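Local coordinates for protein anti-sigma-I factor RsgI3 (Clostridium thermocellum, PDB 6QE7) that binds pectin through a tandem pair of extracellular PA14 domains and probably senses plant polysaccharide to control the sigma factor SigI3, at residues A[174-179]-A[196-201]; A[202-205]-A[209-212]; A[212-215]-A[219-222]; A[271-274]-A[280-283]. All blocks are in the same frame, centred on the assembly; numbering follows the deposited sequence.

Contact 1 of 4, residues A[174-179]-A[196-201]; sequences DAINFN and VRWVGK
Ile-176 and Trp-198 meet inside the beta sandwich of the second PA14 domain, where the residue just ahead of the short edge strand 177-179 in one sheet faces strand 193-202 in the other. The CA atoms of these two residues lie 8.3 Å apart, so the gap is bridged by side chains alone. Ile-176 comes down over one face of the indole. Its CG1 sits 3.9 Å from the centroid of the five-membered ring of Trp-198 and only 7° off the ring normal, a clear CH-pi contact, while CD1 of Ile-176 reaches CD2 of Trp-198 at 3.7 Å. The isoleucine can do this because its CG1 branch is turned to the side of its own backbone N (chi1 -55°) and then runs on fully extended, which lays two carbons in a row above the pyrrole end of the indole. Val-196, two residues earlier on the same strand as the tryptophan, places CG1 against the opposite face, and the ring is sandwiched between aliphatic groups. Its polar end is taken care of from outside the two segments: NE1 of Trp-198 bonds to OD2 of Asp-173, which helps fix the rotation of the indole. Ala-156 and Tyr-260, on the strands flanking Trp-198, add to the same core. At the benzo end Phe-178 approaches obliquely, with its CD2 4.1 Å from CZ2 of Trp-198.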
loop_
_atom_site.group_PDB
_atom_site.type_symbol
_atom_site.label_atom_id
_atom_site.label_comp_id
_atom_site.label_asym_id
_atom_site.label_seq_id
_atom_site.Cartn_x
_atom_site.Cartn_y
_atom_site.Cartn_z
ATOM N N ASP A 174 -1.307 17.489 -6.423
ATOM C CA ASP A 174 -1.896 16.357 -7.177
ATOM C C ASP A 174 -0.791 15.581 -7.895
ATOM O O ASP A 174 -0.922 14.390 -8.120
ATOM C CB ASP A 174 -2.930 16.863 -8.181
ATOM C CG ASP A 174 -4.153 17.400 -7.476
ATOM O OD1 ASP A 174 -4.236 17.262 -6.206
ATOM O OD2 ASP A 174 -5.014 17.972 -8.185
ATOM N N ALA A 175 0.257 16.260 -8.304
ATOM C CA ALA A 175 1.355 15.636 -9.053
ATOM C C ALA A 175 2.529 16.598 -9.055
ATOM O O ALA A 175 2.392 17.743 -8.539
ATOM C CB ALA A 175 0.900 15.322 -10.450
ATOM N N ILE A 176 3.656 16.133 -9.547
ATOM C CA ILE A 176 4.854 16.996 -9.624
ATOM C C ILE A 176 4.952 17.395 -11.088
ATOM O O ILE A 176 5.554 16.660 -11.903
ATOM C CB ILE A 176 6.112 16.329 -9.066
ATOM C CG1 ILE A 176 5.908 15.832 -7.632
ATOM C CG2 ILE A 176 7.310 17.299 -9.160
ATOM C CD1 ILE A 176 7.112 15.193 -7.051
ATOM N N ASN A 177 4.286 18.496 -11.396
ATOM C CA ASN A 177 4.159 18.997 -12.777
ATOM C C ASN A 177 3.932 20.504 -12.745
ATOM O O ASN A 177 2.758 20.929 -12.832
ATOM C CB ASN A 177 2.979 18.329 -13.482
ATOM C CG ASN A 177 3.017 18.582 -14.972
ATOM O OD1 ASN A 177 3.981 19.166 -15.493
ATOM N ND2 ASN A 177 1.936 18.219 -15.638
ATOM N N PHE A 178 4.981 21.262 -12.496
ATOM C CA PHE A 178 4.866 22.711 -12.206
ATOM C C PHE A 178 5.760 23.493 -13.162
ATOM O O PHE A 178 6.955 23.147 -13.385
ATOM C CB PHE A 178 5.182 22.994 -10.742
ATOM C CG PHE A 178 4.130 22.507 -9.782
ATOM C CD1 PHE A 178 2.911 23.155 -9.678
ATOM C CD2 PHE A 178 4.346 21.371 -8.997
ATOM C CE1 PHE A 178 1.975 22.755 -8.745
ATOM C CE2 PHE A 178 3.393 20.937 -8.086
ATOM C CZ PHE A 178 2.194 21.613 -7.990
ATOM N N ASN A 179 5.126 24.436 -13.846
ATOM C CA ASN A 179 5.774 25.518 -14.623
ATOM C C ASN A 179 5.367 26.813 -13.903
ATOM O O ASN A 179 4.230 27.312 -14.124
ATOM C CB ASN A 179 5.392 25.433 -16.097
ATOM C CG ASN A 179 5.868 26.630 -16.898
ATOM O OD1 ASN A 179 7.008 27.076 -16.812
ATOM N ND2 ASN A 179 4.998 27.138 -17.742
ATOM N N VAL A 196 11.212 22.926 -2.219
ATOM C CA VAL A 196 9.993 22.106 -1.962
ATOM C C VAL A 196 10.435 20.674 -1.654
ATOM O O VAL A 196 11.403 20.234 -2.263
ATOM C CB VAL A 196 9.047 22.100 -3.179
ATOM C CG1 VAL A 196 7.653 21.641 -2.809
ATOM C CG2 VAL A 196 9.005 23.465 -3.843
ATOM N N ARG A 197 9.743 20.024 -0.725
ATOM C CA ARG A 197 9.862 18.565 -0.459
ATOM C C ARG A 197 8.470 17.936 -0.624
ATOM O O ARG A 197 7.553 18.410 -0.008
ATOM C CB ARG A 197 10.385 18.233 0.936
ATOM C CG ARG A 197 10.351 16.732 1.193
ATOM C CD ARG A 197 10.930 16.284 2.513
ATOM N NE ARG A 197 12.262 16.838 2.751
ATOM C CZ ARG A 197 12.487 17.852 3.570
ATOM N NH1 ARG A 197 11.490 18.430 4.216
ATOM N NH2 ARG A 197 13.712 18.257 3.765
ATOM N N TRP A 198 8.349 16.990 -1.545
ATOM C CA TRP A 198 7.214 16.070 -1.744
ATOM C C TRP A 198 7.600 14.730 -1.129
ATOM O O TRP A 198 8.682 14.218 -1.435
ATOM C CB TRP A 198 6.921 15.901 -3.224
ATOM C CG TRP A 198 6.446 17.151 -3.915
ATOM C CD1 TRP A 198 5.152 17.597 -4.005
ATOM C CD2 TRP A 198 7.239 18.056 -4.710
ATOM N NE1 TRP A 198 5.106 18.761 -4.738
ATOM C CE2 TRP A 198 6.371 19.060 -5.186
ATOM C CE3 TRP A 198 8.600 18.151 -5.017
ATOM C CZ2 TRP A 198 6.831 20.128 -5.963
ATOM C CZ3 TRP A 198 9.057 19.215 -5.756
ATOM C CH2 TRP A 198 8.178 20.161 -6.261
ATOM N N VAL A 199 6.750 14.239 -0.247
ATOM C CA VAL A 199 6.857 12.881 0.335
ATOM C C VAL A 199 5.553 12.145 0.096
ATOM O O VAL A 199 4.497 12.781 0.230
ATOM C CB VAL A 199 7.154 12.976 1.840
ATOM C CG1 VAL A 199 7.220 11.562 2.467
ATOM C CG2 VAL A 199 8.464 13.695 2.043
ATOM N N GLY A 200 5.652 10.827 -0.075
ATOM C CA GLY A 200 4.512 9.928 -0.019
ATOM C C GLY A 200 4.855 8.547 -0.526
ATOM O O GLY A 200 5.900 8.017 -0.160
ATOM N N LYS A 201 3.927 8.017 -1.305
ATOM C CA LYS A 201 3.940 6.670 -1.845
ATOM C C LYS A 201 3.594 6.775 -3.313
ATOM O O LYS A 201 2.778 7.651 -3.686
ATOM C CB LYS A 201 2.902 5.709 -1.223
ATOM C CG LYS A 201 2.828 5.617 0.281
ATOM C CD LYS A 201 3.964 4.850 0.881
ATOM C CE LYS A 201 3.883 4.692 2.382
ATOM N NZ LYS A 201 4.770 3.570 2.786
#

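Contact 2 of 4, residues A[202-205]-A[209-212]; sequences IDTR and EYTF
Thr-204 and Tyr-210 have the closest pair of CA atoms, 8.8 Å apart, so the chain leaving strand 193-202 runs past strand 208-216 without pairing to it. This is the connection that carries the second PA14 domain from one sheet of its beta sandwich to the other, and side chains from its two ends meet between the sheets. Thr-204 lies over one face of the Tyr-210 ring. Its CG2 stands 4.0 Å from the ring centroid and 16° off the normal, a CH-pi contact, and its CB is 3.5 Å from the phenolic OH of Tyr-210. With chi1 at 67°, the threonine methyl is on the ring and OG1 is swung off to bond with the carbonyl O of Tyr-206. The tyrosine hydroxyl is held by the same connection: it takes a hydrogen bond from the backbone N of Tyr-206 and meets a water at 2.6 Å from OH. That water in turn accepts the backbone N-H of Arg-205, with 3.2 Å between N and the water oxygen, so the phenol is tied to the loop both directly and through solvent. Deeper in the core, beside Trp-273, Ile-202 and Phe-212 reach across from opposing sheets. Extended through both torsions, Ile-202 brings its CD1 up to the edge of the phenyl ring, near the ring plane and 3.6 Å from CE2 of Phe-212.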
loop_
_atom_site.group_PDB
_atom_site.type_symbol
_atom_site.label_atom_id
_atom_site.label_comp_id
_atom_site.label_asym_id
_atom_site.label_seq_id
_atom_site.Cartn_x
_atom_site.Cartn_y
_atom_site.Cartn_z
ATOM N N ILE A 202 4.199 5.844 -4.047
ATOM C CA ILE A 202 4.011 5.577 -5.491
ATOM C C ILE A 202 3.799 4.065 -5.732
ATOM O O ILE A 202 4.301 3.270 -4.916
ATOM C CB ILE A 202 5.204 6.161 -6.234
ATOM C CG1 ILE A 202 4.902 6.263 -7.721
ATOM C CG2 ILE A 202 6.541 5.475 -5.956
ATOM C CD1 ILE A 202 5.970 6.960 -8.497
ATOM N N ASP A 203 2.943 3.701 -6.705
ATOM C CA ASP A 203 2.840 2.325 -7.230
ATOM C C ASP A 203 2.779 2.415 -8.739
ATOM O O ASP A 203 2.628 3.512 -9.328
ATOM C CB ASP A 203 1.689 1.491 -6.653
ATOM C CG ASP A 203 0.306 2.063 -6.864
ATOM O OD1 ASP A 203 0.143 2.928 -7.752
ATOM O OD2 ASP A 203 -0.572 1.761 -6.012
ATOM N N THR A 204 3.100 1.304 -9.315
ATOM C CA THR A 204 3.432 1.186 -10.752
ATOM C C THR A 204 2.337 0.345 -11.378
ATOM O O THR A 204 1.696 -0.423 -10.650
ATOM C CB THR A 204 4.791 0.538 -10.979
ATOM O OG1 THR A 204 4.711 -0.834 -10.555
ATOM C CG2 THR A 204 5.893 1.242 -10.225
ATOM N N ARG A 205 2.264 0.379 -12.692
ATOM C CA ARG A 205 1.398 -0.522 -13.487
ATOM C C ARG A 205 2.146 -1.845 -13.711
ATOM O O ARG A 205 1.494 -2.854 -13.917
ATOM C CB ARG A 205 1.031 0.171 -14.809
ATOM C CG ARG A 205 -0.011 1.272 -14.688
ATOM C CD ARG A 205 -0.412 1.917 -16.040
ATOM N NE ARG A 205 -0.867 0.841 -16.934
ATOM C CZ ARG A 205 -2.062 0.285 -16.925
ATOM N NH1 ARG A 205 -3.000 0.739 -16.116
ATOM N NH2 ARG A 205 -2.321 -0.704 -17.752
ATOM N N GLU A 209 12.036 -2.668 -14.647
ATOM C CA GLU A 209 12.981 -1.603 -14.283
ATOM C C GLU A 209 12.311 -0.306 -14.716
ATOM O O GLU A 209 11.966 -0.177 -15.885
ATOM C CB GLU A 209 14.383 -1.825 -14.854
ATOM C CG GLU A 209 15.343 -0.743 -14.398
ATOM C CD GLU A 209 16.802 -0.938 -14.793
ATOM O OE1 GLU A 209 17.160 -1.035 -16.011
ATOM O OE2 GLU A 209 17.605 -0.936 -13.858
ATOM N N TYR A 210 12.054 0.585 -13.761
ATOM C CA TYR A 210 11.511 1.903 -14.118
ATOM C C TYR A 210 12.674 2.857 -14.269
ATOM O O TYR A 210 13.754 2.679 -13.600
ATOM C CB TYR A 210 10.464 2.356 -13.085
ATOM C CG TYR A 210 9.076 1.883 -13.400
ATOM C CD1 TYR A 210 8.702 0.546 -13.256
ATOM C CD2 TYR A 210 8.154 2.749 -13.913
ATOM C CE1 TYR A 210 7.449 0.097 -13.646
ATOM C CE2 TYR A 210 6.889 2.327 -14.251
ATOM C CZ TYR A 210 6.530 0.995 -14.131
ATOM O OH TYR A 210 5.254 0.617 -14.484
ATOM N N THR A 211 12.397 3.931 -14.977
ATOM C CA THR A 211 13.277 5.108 -15.083
ATOM C C THR A 211 12.448 6.306 -14.680
ATOM O O THR A 211 11.361 6.507 -15.260
ATOM C CB THR A 211 13.842 5.322 -16.490
ATOM O OG1 THR A 211 14.513 4.136 -16.876
ATOM C CG2 THR A 211 14.839 6.463 -16.577
ATOM N N PHE A 212 12.914 7.029 -13.681
ATOM C CA PHE A 212 12.295 8.327 -13.315
ATOM C C PHE A 212 13.143 9.395 -13.977
ATOM O O PHE A 212 14.350 9.201 -14.144
ATOM C CB PHE A 212 12.139 8.500 -11.803
ATOM C CG PHE A 212 11.151 7.519 -11.235
ATOM C CD1 PHE A 212 11.540 6.214 -10.981
ATOM C CD2 PHE A 212 9.831 7.868 -11.042
ATOM C CE1 PHE A 212 10.613 5.266 -10.565
ATOM C CE2 PHE A 212 8.924 6.932 -10.585
ATOM C CZ PHE A 212 9.319 5.629 -10.353
HETATM O O HOH W 1 3.487 2.537 -14.712
#

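Contact 3 of 4, residues A[212-215]-A[219-222]; sequences FHTV and GVRV
Thr-214 carries one side of this contact, and its two branches do different work. Its chi1 of 60° puts OG1 between the backbone N and the carbonyl carbon and leaves the methyl beside N, opposite the carbonyl carbon. From there CG2 of Thr-214 meets CG2 of Val-222 tip to tip at 3.7 Å. The hydroxyl goes to the other valine: OG1 of Thr-214 is 3.6 Å from CG2 of Val-220, where the two side chains pass in opposite directions. This is plain van der Waals contact of an oxygen with a methyl. The valines themselves are set in different rotamers. Val-222 has CG1 anti to its own N (chi1 -179°), which leaves CG2 beside N, opposite the carbonyl carbon, and turned to the threonine; in Val-220 the rotation to -73° drops CG2 into the crowded position between N and C, and that is the branch that touches. The two strands belong to opposite sheets of the beta sandwich of the second PA14 domain: 208-216 to one, 219-224 to the other. A tight connection of two residues joins them, yet they face each other across the core, with the CA atoms of Thr-214 and Val-220 still 7.6 Å apart. Ile-230, on the hairpin partner strand 227-232, touches all three residues. Val-220 packs also on Ile-269 and Tyr-260, and Val-222 on Val-258.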
loop_
_atom_site.group_PDB
_atom_site.type_symbol
_atom_site.label_atom_id
_atom_site.label_comp_id
_atom_site.label_asym_id
_atom_site.label_seq_id
_atom_site.Cartn_x
_atom_site.Cartn_y
_atom_site.Cartn_z
ATOM N N PHE A 212 12.914 7.029 -13.681
ATOM C CA PHE A 212 12.295 8.327 -13.315
ATOM C C PHE A 212 13.143 9.395 -13.977
ATOM O O PHE A 212 14.350 9.201 -14.144
ATOM C CB PHE A 212 12.139 8.500 -11.803
ATOM C CG PHE A 212 11.151 7.519 -11.235
ATOM C CD1 PHE A 212 11.540 6.214 -10.981
ATOM C CD2 PHE A 212 9.831 7.868 -11.042
ATOM C CE1 PHE A 212 10.613 5.266 -10.565
ATOM C CE2 PHE A 212 8.924 6.932 -10.585
ATOM C CZ PHE A 212 9.319 5.629 -10.353
ATOM N N HIS A 213 12.473 10.443 -14.418
ATOM C CA HIS A 213 13.046 11.556 -15.199
ATOM C C HIS A 213 12.615 12.832 -14.497
ATOM O O HIS A 213 11.446 12.871 -14.057
ATOM C CB HIS A 213 12.535 11.554 -16.617
ATOM C CG HIS A 213 12.592 10.264 -17.336
ATOM N ND1 HIS A 213 13.576 9.981 -18.261
ATOM C CD2 HIS A 213 11.721 9.210 -17.345
ATOM C CE1 HIS A 213 13.339 8.792 -18.792
ATOM N NE2 HIS A 213 12.174 8.316 -18.258
ATOM N N THR A 214 13.559 13.752 -14.258
ATOM C CA THR A 214 13.233 15.137 -13.839
ATOM C C THR A 214 13.643 16.080 -14.962
ATOM O O THR A 214 14.678 15.891 -15.631
ATOM C CB THR A 214 13.810 15.529 -12.483
ATOM O OG1 THR A 214 15.202 15.386 -12.672
ATOM C CG2 THR A 214 13.307 14.694 -11.324
ATOM N N VAL A 215 12.761 17.017 -15.176
ATOM C CA VAL A 215 12.943 18.247 -15.973
ATOM C C VAL A 215 12.781 19.395 -14.980
ATOM O O VAL A 215 11.690 19.535 -14.381
ATOM C CB VAL A 215 11.974 18.381 -17.166
ATOM C CG1 VAL A 215 12.232 19.691 -17.962
ATOM C CG2 VAL A 215 12.101 17.223 -18.083
ATOM N N GLY A 219 17.756 22.841 -8.702
ATOM C CA GLY A 219 18.318 21.582 -8.184
ATOM C C GLY A 219 17.212 20.574 -7.837
ATOM O O GLY A 219 16.151 20.999 -7.303
ATOM N N VAL A 220 17.493 19.285 -8.047
ATOM C CA VAL A 220 16.555 18.166 -7.725
ATOM C C VAL A 220 17.293 17.058 -6.990
ATOM O O VAL A 220 18.483 16.783 -7.274
ATOM C CB VAL A 220 15.888 17.612 -8.992
ATOM C CG1 VAL A 220 14.853 18.571 -9.520
ATOM C CG2 VAL A 220 16.889 17.298 -10.073
ATOM N N ARG A 221 16.570 16.416 -6.100
ATOM C CA ARG A 221 16.886 15.045 -5.626
ATOM C C ARG A 221 15.607 14.202 -5.660
ATOM O O ARG A 221 14.524 14.748 -5.306
ATOM C CB ARG A 221 17.456 15.096 -4.207
ATOM C CG ARG A 221 18.828 15.735 -4.111
ATOM C CD ARG A 221 19.308 15.618 -2.679
ATOM N NE ARG A 221 20.754 15.790 -2.714
ATOM C CZ ARG A 221 21.403 16.771 -2.109
ATOM N NH1 ARG A 221 20.750 17.685 -1.406
ATOM N NH2 ARG A 221 22.720 16.823 -2.196
ATOM N N VAL A 222 15.754 12.922 -6.036
ATOM C CA VAL A 222 14.652 11.902 -6.042
ATOM C C VAL A 222 15.121 10.617 -5.356
ATOM O O VAL A 222 16.147 10.046 -5.735
ATOM C CB VAL A 222 14.133 11.575 -7.424
ATOM C CG1 VAL A 222 13.004 10.546 -7.321
ATOM C CG2 VAL A 222 13.686 12.844 -8.192
#

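Contact 4 of 4, residues A[271-274]-A[280-283]; sequences LLWS and KEVV
The carbonyl O of Glu-281 accepts the backbone N-H of Trp-273 at 2.8 Å between N and O, and the CA-H of Leu-272 also closes on it, with 3.0 Å between CA and O. In return, N of Glu-281 donates to O of Trp-273, which makes these two residues a hydrogen-bonded antiparallel pair in the beta hairpin of strands 268-274 and 281-282. Next along, Leu-272 and Val-282 form a non-hydrogen-bonded pair, and N of Val-283 donates to O of Leu-271 at 3.0 Å. The side chains of Trp-273 and Glu-281 lie on the same face of the sheet and run alongside each other. Each has chi1 close to +60°, which swings both the same way and brings the carboxylate to the indole edge. There NE1 of Trp-273 donates to OE2 of Glu-281 at 2.9 Å, nearly straight at 170°, using the anti lone pair of that oxygen; the ring and carboxylate planes are almost coplanar. The side chain of Val-283 lies at about a right angle to that of Trp-273 and covers one face of the ring: its CG1 stands 4.0 Å from the centroid of the six-membered ring, close to the normal, and its CG2 is 3.7 Å from CG of Trp-273. Edge bond and covered face together limit the rotation of the indole, and the N-H donated to OE2 would be expected to favour the charged form of Glu-281.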
loop_
_atom_site.group_PDB
_atom_site.type_symbol
_atom_site.label_atom_id
_atom_site.label_comp_id
_atom_site.label_asym_id
_atom_site.label_seq_id
_atom_site.Cartn_x
_atom_site.Cartn_y
_atom_site.Cartn_z
ATOM N N LEU A 271 8.084 15.571 -12.764
ATOM C CA LEU A 271 8.592 14.183 -12.485
ATOM C C LEU A 271 7.871 13.275 -13.461
ATOM O O LEU A 271 6.614 13.331 -13.519
ATOM C CB LEU A 271 8.372 13.764 -11.017
ATOM C CG LEU A 271 8.786 12.337 -10.647
ATOM C CD1 LEU A 271 10.306 12.196 -10.625
ATOM C CD2 LEU A 271 8.196 11.922 -9.336
ATOM N N LEU A 272 8.649 12.625 -14.315
ATOM C CA LEU A 272 8.141 11.686 -15.322
ATOM C C LEU A 272 8.612 10.287 -14.963
ATOM O O LEU A 272 9.655 10.180 -14.328
ATOM C CB LEU A 272 8.712 12.108 -16.673
ATOM C CG LEU A 272 8.365 13.561 -17.014
ATOM C CD1 LEU A 272 9.586 14.464 -16.876
ATOM C CD2 LEU A 272 7.742 13.651 -18.402
ATOM N N TRP A 273 7.945 9.287 -15.504
ATOM C CA TRP A 273 8.450 7.901 -15.509
ATOM C C TRP A 273 8.310 7.263 -16.895
ATOM O O TRP A 273 7.489 7.705 -17.775
ATOM C CB TRP A 273 7.768 7.037 -14.428
ATOM C CG TRP A 273 6.276 6.856 -14.565
ATOM C CD1 TRP A 273 5.442 7.300 -15.549
ATOM C CD2 TRP A 273 5.425 6.186 -13.624
ATOM N NE1 TRP A 273 4.169 6.909 -15.300
ATOM C CE2 TRP A 273 4.120 6.262 -14.113
ATOM C CE3 TRP A 273 5.661 5.501 -12.442
ATOM C CZ2 TRP A 273 3.049 5.676 -13.467
ATOM C CZ3 TRP A 273 4.595 4.950 -11.776
ATOM C CH2 TRP A 273 3.313 5.050 -12.274
ATOM N N SER A 274 9.062 6.193 -17.035
ATOM C CA SER A 274 9.048 5.364 -18.245
ATOM C C SER A 274 9.478 3.962 -17.863
ATOM O O SER A 274 10.244 3.789 -16.845
ATOM C CB SER A 274 9.958 5.997 -19.303
ATOM O OG SER A 274 11.346 5.837 -18.978
ATOM N N LYS A 280 6.672 7.085 -21.677
ATOM C CA LYS A 280 7.145 8.249 -20.876
ATOM C C LYS A 280 5.987 9.183 -20.633
ATOM O O LYS A 280 5.269 9.494 -21.550
ATOM C CB LYS A 280 8.299 9.010 -21.508
ATOM C CG LYS A 280 8.967 10.081 -20.633
ATOM C CD LYS A 280 10.463 10.191 -20.863
ATOM C CE LYS A 280 10.809 10.916 -22.128
ATOM N NZ LYS A 280 11.514 12.170 -21.803
ATOM N N GLU A 281 5.787 9.550 -19.371
ATOM C CA GLU A 281 4.738 10.509 -19.027
ATOM C C GLU A 281 5.100 11.167 -17.699
ATOM O O GLU A 281 5.868 10.578 -16.908
ATOM C CB GLU A 281 3.372 9.800 -19.041
ATOM C CG GLU A 281 3.258 8.656 -18.028
ATOM C CD GLU A 281 1.858 8.089 -17.793
ATOM O OE1 GLU A 281 0.939 8.393 -18.583
ATOM O OE2 GLU A 281 1.686 7.332 -16.783
ATOM N N VAL A 282 4.462 12.299 -17.427
ATOM C CA VAL A 282 4.374 12.861 -16.061
ATOM C C VAL A 282 3.763 11.754 -15.156
ATOM O O VAL A 282 2.735 11.171 -15.529
ATOM C CB VAL A 282 3.566 14.172 -16.047
ATOM C CG1 VAL A 282 3.377 14.682 -14.626
ATOM C CG2 VAL A 282 4.218 15.266 -16.907
ATOM N N VAL A 283 4.385 11.437 -14.013
ATOM C CA VAL A 283 3.762 10.440 -13.111
ATOM C C VAL A 283 2.399 10.994 -12.715
ATOM O O VAL A 283 2.302 12.143 -12.236
ATOM C CB VAL A 283 4.633 10.167 -11.903
ATOM C CG1 VAL A 283 3.992 9.094 -11.068
ATOM C CG2 VAL A 283 6.057 9.828 -12.323
#

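How the contacts relate
All four contacts belong to the second PA14 domain. Contacts 1, 2 and 3 are buried and made mainly by side chains between the sheets, whereas contact 4 is a hairpin within one sheet, partly open at Lys-280 and built largely on backbone bonds. Contacts 2 and 3 share strand 208-216 and overlap at Phe-212. Strand 268-274 joins contact 4 to the others: Leu-271 N pairs with Ile-176 O of contact 1, Thr-211 N of contact 2 with Ser-274 O, and His-213 O of contact 3 with Leu-272 N. Contact 3 is carried by small branched side chains; contact 1 packs apolar groups on an indole whose N-H bonds outside its segments, while contact 4 keeps the carboxylate partner within the hairpin. Contact 2 alone includes a bridging water.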